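Local coordinates for 33-36 kDa outer membrane protein (Acinetobacter baumannii, PDB 6GIE), which probably serves as a beta-barrel porin of the outer membrane, a channel family that lets small solutes cross the bilayer, at residues P111-A116 against A138-A143; V151-T156 against V191-K196. All coordinates share one frame; numbering follows the deposited sequence.

Interaction 1. Residues P111-A116 against A138-A143; sequences PVYASA and ALEAGA
Gly142 N donates to Tyr113 O over 2.7 Å, almost straight at 167°, and the same oxygen also receives a CA-H contact from Ala141. The return bond, Tyr113 N to Gly142 O, is bent and weak at 3.0 Å. Two residues along, Ser115 and Glu140 form a second hydrogen-bonded antiparallel pair: Ser115 N reaches Glu140 O at 2.8 Å, and Glu140 N returns to Ser115 O at 2.9 Å. Between these pairs Ala114 faces Ala141 across a non-hydrogen-bonded position, with CA atoms 4.2 Å apart.

Side chains alternate between the two faces. On one face, Tyr113, Ser115 and Glu140 gather their polar ends. Ser115 OG donates to Glu140 OE1 at 2.5 Å, a separation too short to be taken literally, and a water also donates to this hydroxyl from 2.6 Å while weakly bridging to Ala138 O. The Tyr113 ring, with CG swung anti to its backbone N (chi1 171°), runs alongside the sheet and meets OE1 at its edge, in plane, with ring and carboxylate turned 81° apart. The other face is apolar and on the surface: Val112, Ala114, Ala141 and Ala143 line it, and Leu139 leans its CD2 to within 3.5 Å of Ala116 CB.

Tyr113 OH hydrogen-bonds to Glu102 OE1, and its ring stands edge-to-face with Tyr104. Both lie on strand 94-105, which hydrogen-bonds to the far edge of strand 112-121, while strand 149-157 flanks 135-146 on its other side, in the up-and-down neighbour pairing of a porin barrel.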
ATOM      1  N   PRO A 111      -0.182  13.168  16.603  1.00 30.19           N
ATOM      2  CA  PRO A 111       0.896  12.367  16.022  1.00 28.18           C
ATOM      3  C   PRO A 111       1.157  12.894  14.625  1.00 27.35           C
ATOM      4  O   PRO A 111       0.223  13.204  13.882  1.00 32.95           O
ATOM      5  CB  PRO A 111       0.320  10.956  16.004  1.00 27.12           C
ATOM      6  CG  PRO A 111      -0.754  10.993  17.084  1.00 29.52           C
ATOM      7  CD  PRO A 111      -1.337  12.340  17.005  1.00 27.15           C
ATOM      8  N   VAL A 112       2.424  13.011  14.292  1.00 25.28           N
ATOM      9  CA  VAL A 112       2.879  13.518  13.013  1.00 24.33           C
ATOM     10  C   VAL A 112       3.549  12.333  12.228  1.00 21.37           C
ATOM     11  O   VAL A 112       3.854  11.310  12.767  1.00 19.72           O
ATOM     12  CB  VAL A 112       3.777  14.744  13.350  1.00 34.91           C
ATOM     13  CG1 VAL A 112       4.978  14.916  12.427  1.00 31.54           C
ATOM     14  CG2 VAL A 112       2.886  16.011  13.477  1.00 35.02           C
ATOM     15  N   TYR A 113       3.701  12.478  10.933  1.00 20.17           N
ATOM     16  CA  TYR A 113       4.059  11.415  10.059  1.00 19.92           C
ATOM     17  C   TYR A 113       4.826  12.010   8.890  1.00 19.18           C
ATOM     18  O   TYR A 113       4.464  13.094   8.419  1.00 19.18           O
ATOM     19  CB  TYR A 113       2.809  10.757   9.528  1.00 19.17           C
ATOM     20  CG  TYR A 113       3.067   9.757   8.414  1.00 20.15           C
ATOM     21  CD1 TYR A 113       3.087  10.157   7.081  1.00 19.30           C
ATOM     22  CD2 TYR A 113       3.241   8.411   8.685  1.00 19.96           C
ATOM     23  CE1 TYR A 113       3.331   9.268   6.078  1.00 17.35           C
ATOM     24  CE2 TYR A 113       3.491   7.519   7.678  1.00 18.04           C
ATOM     25  CZ  TYR A 113       3.527   7.968   6.363  1.00 19.00           C
ATOM     26  OH  TYR A 113       3.696   7.065   5.304  1.00 18.65           O
ATOM     27  N   ALA A 114       5.917  11.342   8.488  1.00 17.13           N
ATOM     28  CA  ALA A 114       6.653  11.720   7.303  1.00 17.42           C
ATOM     29  C   ALA A 114       7.090  10.509   6.527  1.00 18.71           C
ATOM     30  O   ALA A 114       7.276   9.453   7.126  1.00 19.68           O
ATOM     31  CB  ALA A 114       7.811  12.527   7.697  1.00 18.66           C
ATOM     32  N   SER A 115       7.180  10.630   5.196  1.00 19.30           N
ATOM     33  CA  SER A 115       7.670   9.525   4.390  1.00 18.97           C
ATOM     34  C   SER A 115       8.562  10.010   3.307  1.00 18.65           C
ATOM     35  O   SER A 115       8.455  11.121   2.866  1.00 17.42           O
ATOM     36  CB  SER A 115       6.540   8.705   3.775  1.00 18.95           C
ATOM     37  OG  SER A 115       6.220   9.178   2.452  1.00 22.52           O
ATOM     38  N   ALA A 116       9.461   9.119   2.904  1.00 19.43           N
ATOM     39  CA  ALA A 116      10.443   9.359   1.858  1.00 21.48           C
ATOM     40  C   ALA A 116      10.652   8.038   1.075  1.00 22.66           C
ATOM     41  O   ALA A 116      10.685   6.937   1.680  1.00 19.24           O
ATOM     42  CB  ALA A 116      11.767   9.817   2.478  1.00 21.81           C
ATOM     43  N   ALA A 138       9.793  10.623  -3.784  1.00 23.21           N
ATOM     44  CA  ALA A 138       8.634  11.191  -3.139  1.00 23.71           C
ATOM     45  C   ALA A 138       8.945  11.426  -1.680  1.00 24.31           C
ATOM     46  O   ALA A 138       9.690  10.636  -1.041  1.00 23.69           O
ATOM     47  CB  ALA A 138       7.397  10.268  -3.247  1.00 21.76           C
ATOM     48  N   LEU A 139       8.373  12.532  -1.185  1.00 23.06           N
ATOM     49  CA  LEU A 139       8.311  12.867   0.231  1.00 23.17           C
ATOM     50  C   LEU A 139       6.874  13.248   0.606  1.00 23.16           C
ATOM     51  O   LEU A 139       6.164  13.836  -0.234  1.00 24.07           O
ATOM     52  CB  LEU A 139       9.154  14.111   0.499  1.00 26.05           C
ATOM     53  CG  LEU A 139      10.606  14.019   0.123  1.00 26.54           C
ATOM     54  CD1 LEU A 139      11.230  15.388   0.268  1.00 31.97           C
ATOM     55  CD2 LEU A 139      11.291  12.992   1.018  1.00 28.19           C
ATOM     56  N   GLU A 140       6.482  12.956   1.854  1.00 21.29           N
ATOM     57  CA  GLU A 140       5.198  13.329   2.377  1.00 22.05           C
ATOM     58  C   GLU A 140       5.398  13.688   3.806  1.00 22.98           C
ATOM     59  O   GLU A 140       6.258  13.135   4.505  1.00 19.16           O
ATOM     60  CB  GLU A 140       4.138  12.214   2.399  1.00 23.31           C
ATOM     61  CG  GLU A 140       3.976  11.350   1.181  1.00 29.23           C
ATOM     62  CD  GLU A 140       3.172  10.069   1.502  1.00 27.24           C
ATOM     63  OE1 GLU A 140       3.747   9.140   2.149  1.00 31.00           O
ATOM     64  OE2 GLU A 140       1.968   9.979   1.133  1.00 38.29           O
ATOM     65  N   ALA A 141       4.514  14.579   4.254  1.00 23.35           N
ATOM     66  CA  ALA A 141       4.390  14.900   5.645  1.00 24.70           C
ATOM     67  C   ALA A 141       2.907  14.924   5.927  1.00 22.39           C
ATOM     68  O   ALA A 141       2.154  15.419   5.118  1.00 20.80           O
ATOM     69  CB  ALA A 141       4.995  16.301   5.921  1.00 24.74           C
ATOM     70  N   GLY A 142       2.518  14.502   7.115  1.00 22.45           N
ATOM     71  CA  GLY A 142       1.199  14.715   7.530  1.00 24.57           C
ATOM     72  C   GLY A 142       0.892  14.459   8.956  1.00 24.37           C
ATOM     73  O   GLY A 142       1.769  14.473   9.767  1.00 21.14           O
ATOM     74  N   ALA A 143      -0.391  14.241   9.266  1.00 21.01           N
ATOM     75  CA  ALA A 143      -0.760  14.074  10.659  1.00 21.83           C
ATOM     76  C   ALA A 143      -1.894  13.063  10.822  1.00 21.74           C
ATOM     77  O   ALA A 143      -2.655  12.833   9.893  1.00 19.40           O
ATOM     78  CB  ALA A 143      -1.156  15.460  11.237  1.00 23.00           C
TER
HETATM   79  O   HOH W   1       7.509   8.902   0.206  1.00 31.02           O

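Interaction 2. Residues V151-T156 against V191-K196; sequences VAVGYT and VTARTK
Arg194 and Ala152 share two backbone hydrogen bonds, Arg194 N to Ala152 O at 2.7 Å and Ala152 N to Arg194 O at 2.8 Å, each donor lying nearly along the C=O axis. From this pair the arginine side chain can be followed outward. Its CB leaves on the same face as the CB of Ala152. CG, set between the backbone N and the carbonyl carbon (chi1 75°), comes within 4.1 Å of Ala152 O. The chain then runs extended through CD to NE, which makes a salt bridge with Glu140 OE2 on strand 135-146. At the tip, NH1 makes a long, weak ion pair with Glu211 on strand 207-216. The guanidinium is thus held mainly by Glu140, with Glu211 a weaker partner on the other side of strand 190-200.

Such strand-by-strand antiparallel pairing is that of the porin beta-barrel, and the charged face is consistent with the barrel interior, the face on which the side chains of Ala152 and Thr192 also lie. Gly154 and Thr192 form the next hydrogen-bonded pair. Here the geometry is less regular: Thr192 N reaches Gly154 O at 2.8 Å from 57° above the carbonyl plane. Thr192 sets its methyl CG2 4.0 Å from Thr156 CG2, the two side chains crossing at about a right angle, while its OG1 binds a water at 2.9 Å that reaches weakly to Tyr155 O.

The opposite face carries Val151, Val153, Tyr155, Val191, Ala193 and Thr195. Val151 and Thr195 lie side by side with CG2 atoms 4.1 Å apart. Farther along, Val191 CG1 presses to 3.3 Å from Gly154 O, having been turned anti to the valine N (chi1 -178°).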
ATOM      1  N   VAL A 151      -3.824  11.819   7.451  1.00 16.80           N
ATOM      2  CA  VAL A 151      -3.779  12.662   6.281  1.00 18.83           C
ATOM      3  C   VAL A 151      -2.328  13.125   5.993  1.00 18.65           C
ATOM      4  O   VAL A 151      -1.660  13.629   6.881  1.00 19.03           O
ATOM      5  CB  VAL A 151      -4.627  13.904   6.518  1.00 21.92           C
ATOM      6  CG1 VAL A 151      -4.684  14.735   5.253  1.00 27.51           C
ATOM      7  CG2 VAL A 151      -5.970  13.472   6.975  1.00 22.29           C
ATOM      8  N   ALA A 152      -1.927  13.053   4.728  1.00 19.23           N
ATOM      9  CA  ALA A 152      -0.561  13.362   4.297  1.00 22.19           C
ATOM     10  C   ALA A 152      -0.528  14.060   2.938  1.00 23.11           C
ATOM     11  O   ALA A 152      -1.262  13.702   2.034  1.00 20.51           O
ATOM     12  CB  ALA A 152       0.249  12.124   4.235  1.00 21.82           C
ATOM     13  N   VAL A 153       0.282  15.110   2.852  1.00 22.22           N
ATOM     14  CA  VAL A 153       0.466  15.823   1.612  1.00 25.09           C
ATOM     15  C   VAL A 153       1.947  15.729   1.275  1.00 24.78           C
ATOM     16  O   VAL A 153       2.769  15.656   2.168  1.00 22.57           O
ATOM     17  CB  VAL A 153       0.103  17.325   1.743  1.00 27.11           C
ATOM     18  CG1 VAL A 153      -1.394  17.495   1.997  1.00 30.52           C
ATOM     19  CG2 VAL A 153       0.911  17.964   2.853  1.00 31.16           C
ATOM     20  N   GLY A 154       2.286  15.776   0.006  1.00 24.10           N
ATOM     21  CA  GLY A 154       3.685  15.711  -0.332  1.00 28.76           C
ATOM     22  C   GLY A 154       3.948  16.109  -1.741  1.00 27.74           C
ATOM     23  O   GLY A 154       3.148  16.809  -2.345  1.00 24.63           O
ATOM     24  N   TYR A 155       5.053  15.612  -2.278  1.00 31.59           N
ATOM     25  CA  TYR A 155       5.315  15.806  -3.693  1.00 36.58           C
ATOM     26  C   TYR A 155       6.280  14.771  -4.220  1.00 33.87           C
ATOM     27  O   TYR A 155       6.901  14.036  -3.459  1.00 35.04           O
ATOM     28  CB  TYR A 155       5.776  17.222  -3.971  1.00 46.05           C
ATOM     29  CG  TYR A 155       7.235  17.363  -3.820  1.00 52.96           C
ATOM     30  CD1 TYR A 155       7.815  17.216  -2.582  1.00 49.93           C
ATOM     31  CD2 TYR A 155       8.047  17.594  -4.928  1.00 53.92           C
ATOM     32  CE1 TYR A 155       9.188  17.281  -2.438  1.00 59.92           C
ATOM     33  CE2 TYR A 155       9.415  17.648  -4.804  1.00 56.61           C
ATOM     34  CZ  TYR A 155       9.991  17.501  -3.551  1.00 59.47           C
ATOM     35  OH  TYR A 155      11.369  17.577  -3.393  1.00 64.71           O
ATOM     36  N   THR A 156       6.329  14.667  -5.537  1.00 30.78           N
ATOM     37  CA  THR A 156       7.164  13.704  -6.186  1.00 34.13           C
ATOM     38  C   THR A 156       7.702  14.289  -7.474  1.00 36.75           C
ATOM     39  O   THR A 156       7.202  15.291  -7.968  1.00 36.08           O
ATOM     40  CB  THR A 156       6.432  12.385  -6.474  1.00 35.16           C
ATOM     41  OG1 THR A 156       7.191  11.626  -7.428  1.00 39.65           O
ATOM     42  CG2 THR A 156       5.085  12.657  -7.045  1.00 33.75           C
ATOM     43  N   VAL A 191       2.319  17.443  -6.780  1.00 30.07           N
ATOM     44  CA  VAL A 191       1.949  17.510  -5.383  1.00 30.14           C
ATOM     45  C   VAL A 191       1.064  16.317  -5.159  1.00 30.28           C
ATOM     46  O   VAL A 191       0.303  15.930  -6.050  1.00 29.03           O
ATOM     47  CB  VAL A 191       1.106  18.773  -5.066  1.00 32.88           C
ATOM     48  CG1 VAL A 191       0.773  18.819  -3.577  1.00 33.00           C
ATOM     49  CG2 VAL A 191       1.840  20.025  -5.516  1.00 35.25           C
ATOM     50  N   THR A 192       1.120  15.730  -3.973  1.00 31.83           N
ATOM     51  CA  THR A 192       0.237  14.614  -3.693  1.00 28.31           C
ATOM     52  C   THR A 192      -0.485  14.819  -2.415  1.00 26.17           C
ATOM     53  O   THR A 192      -0.041  15.573  -1.525  1.00 22.77           O
ATOM     54  CB  THR A 192       1.017  13.317  -3.554  1.00 32.01           C
ATOM     55  OG1 THR A 192       1.909  13.421  -2.434  1.00 27.63           O
ATOM     56  CG2 THR A 192       1.802  13.045  -4.841  1.00 34.97           C
ATOM     57  N   ALA A 193      -1.593  14.106  -2.293  1.00 23.58           N
ATOM     58  CA  ALA A 193      -2.353  14.131  -1.056  1.00 24.06           C
ATOM     59  C   ALA A 193      -2.857  12.780  -0.863  1.00 24.15           C
ATOM     60  O   ALA A 193      -3.279  12.119  -1.847  1.00 25.80           O
ATOM     61  CB  ALA A 193      -3.550  15.088  -1.123  1.00 24.64           C
ATOM     62  N   ARG A 194      -2.904  12.365   0.403  1.00 22.44           N
ATOM     63  CA  ARG A 194      -3.583  11.133   0.667  1.00 21.73           C
ATOM     64  C   ARG A 194      -4.097  10.954   2.084  1.00 20.60           C
ATOM     65  O   ARG A 194      -3.595  11.543   3.080  1.00 16.96           O
ATOM     66  CB  ARG A 194      -2.645   9.978   0.255  1.00 27.08           C
ATOM     67  CG  ARG A 194      -1.495   9.654   1.158  1.00 24.80           C
ATOM     68  CD  ARG A 194      -0.771   8.341   0.714  1.00 27.40           C
ATOM     69  NE  ARG A 194       0.366   8.174   1.631  1.00 19.35           N
ATOM     70  CZ  ARG A 194       0.318   7.466   2.736  1.00 18.55           C
ATOM     71  NH1 ARG A 194      -0.727   6.717   3.021  1.00 23.09           N
ATOM     72  NH2 ARG A 194       1.352   7.439   3.539  1.00 21.00           N
ATOM     73  N   THR A 195      -5.023  10.016   2.187  1.00 17.17           N
ATOM     74  CA  THR A 195      -5.591   9.702   3.472  1.00 16.75           C
ATOM     75  C   THR A 195      -5.656   8.231   3.670  1.00 14.30           C
ATOM     76  O   THR A 195      -5.734   7.516   2.702  1.00 12.20           O
ATOM     77  CB  THR A 195      -7.025  10.256   3.621  1.00 19.19           C
ATOM     78  OG1 THR A 195      -7.890   9.641   2.689  1.00 19.44           O
ATOM     79  CG2 THR A 195      -7.058  11.710   3.399  1.00 21.18           C
ATOM     80  N   LYS A 196      -5.589   7.810   4.928  1.00 13.59           N
ATOM     81  CA  LYS A 196      -5.752   6.449   5.286  1.00 14.81           C
ATOM     82  C   LYS A 196      -6.531   6.253   6.575  1.00 13.71           C
ATOM     83  O   LYS A 196      -6.250   6.885   7.599  1.00 12.14           O
ATOM     84  CB  LYS A 196      -4.368   5.774   5.477  1.00 18.39           C
ATOM     85  CG  LYS A 196      -4.410   4.218   5.560  1.00 18.30           C
ATOM     86  CD  LYS A 196      -2.949   3.676   5.521  1.00 25.23           C
ATOM     87  CE  LYS A 196      -2.748   2.256   5.984  1.00 22.52           C
ATOM     88  NZ  LYS A 196      -3.412   1.343   5.052  1.00 21.23           N
TER
HETATM   89  O   HOH W   2       4.463  12.075  -2.104  1.00 31.87           O

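How the interactions relate
Interactions 1 and 2 occupy four neighbouring strands of the barrel wall, their centres about 8 Å apart. Strands 135-146 and 149-157 follow each other in the chain and join them through the backbone, with Ala143 N 2.8 Å from Val151 O in a probable hydrogen bond. On the charged face the tie is ionic: Glu140 OE2 lies 2.5 Å from Arg194 NE, so the carboxylate that meets Ser115 in interaction 1 also binds the arginine of interaction 2, at a distance short enough to be treated with caution. Tyr113 OH comes close to the same guanidinium. Bound detergent is well away, about 13 Å from the Thr195 side chain.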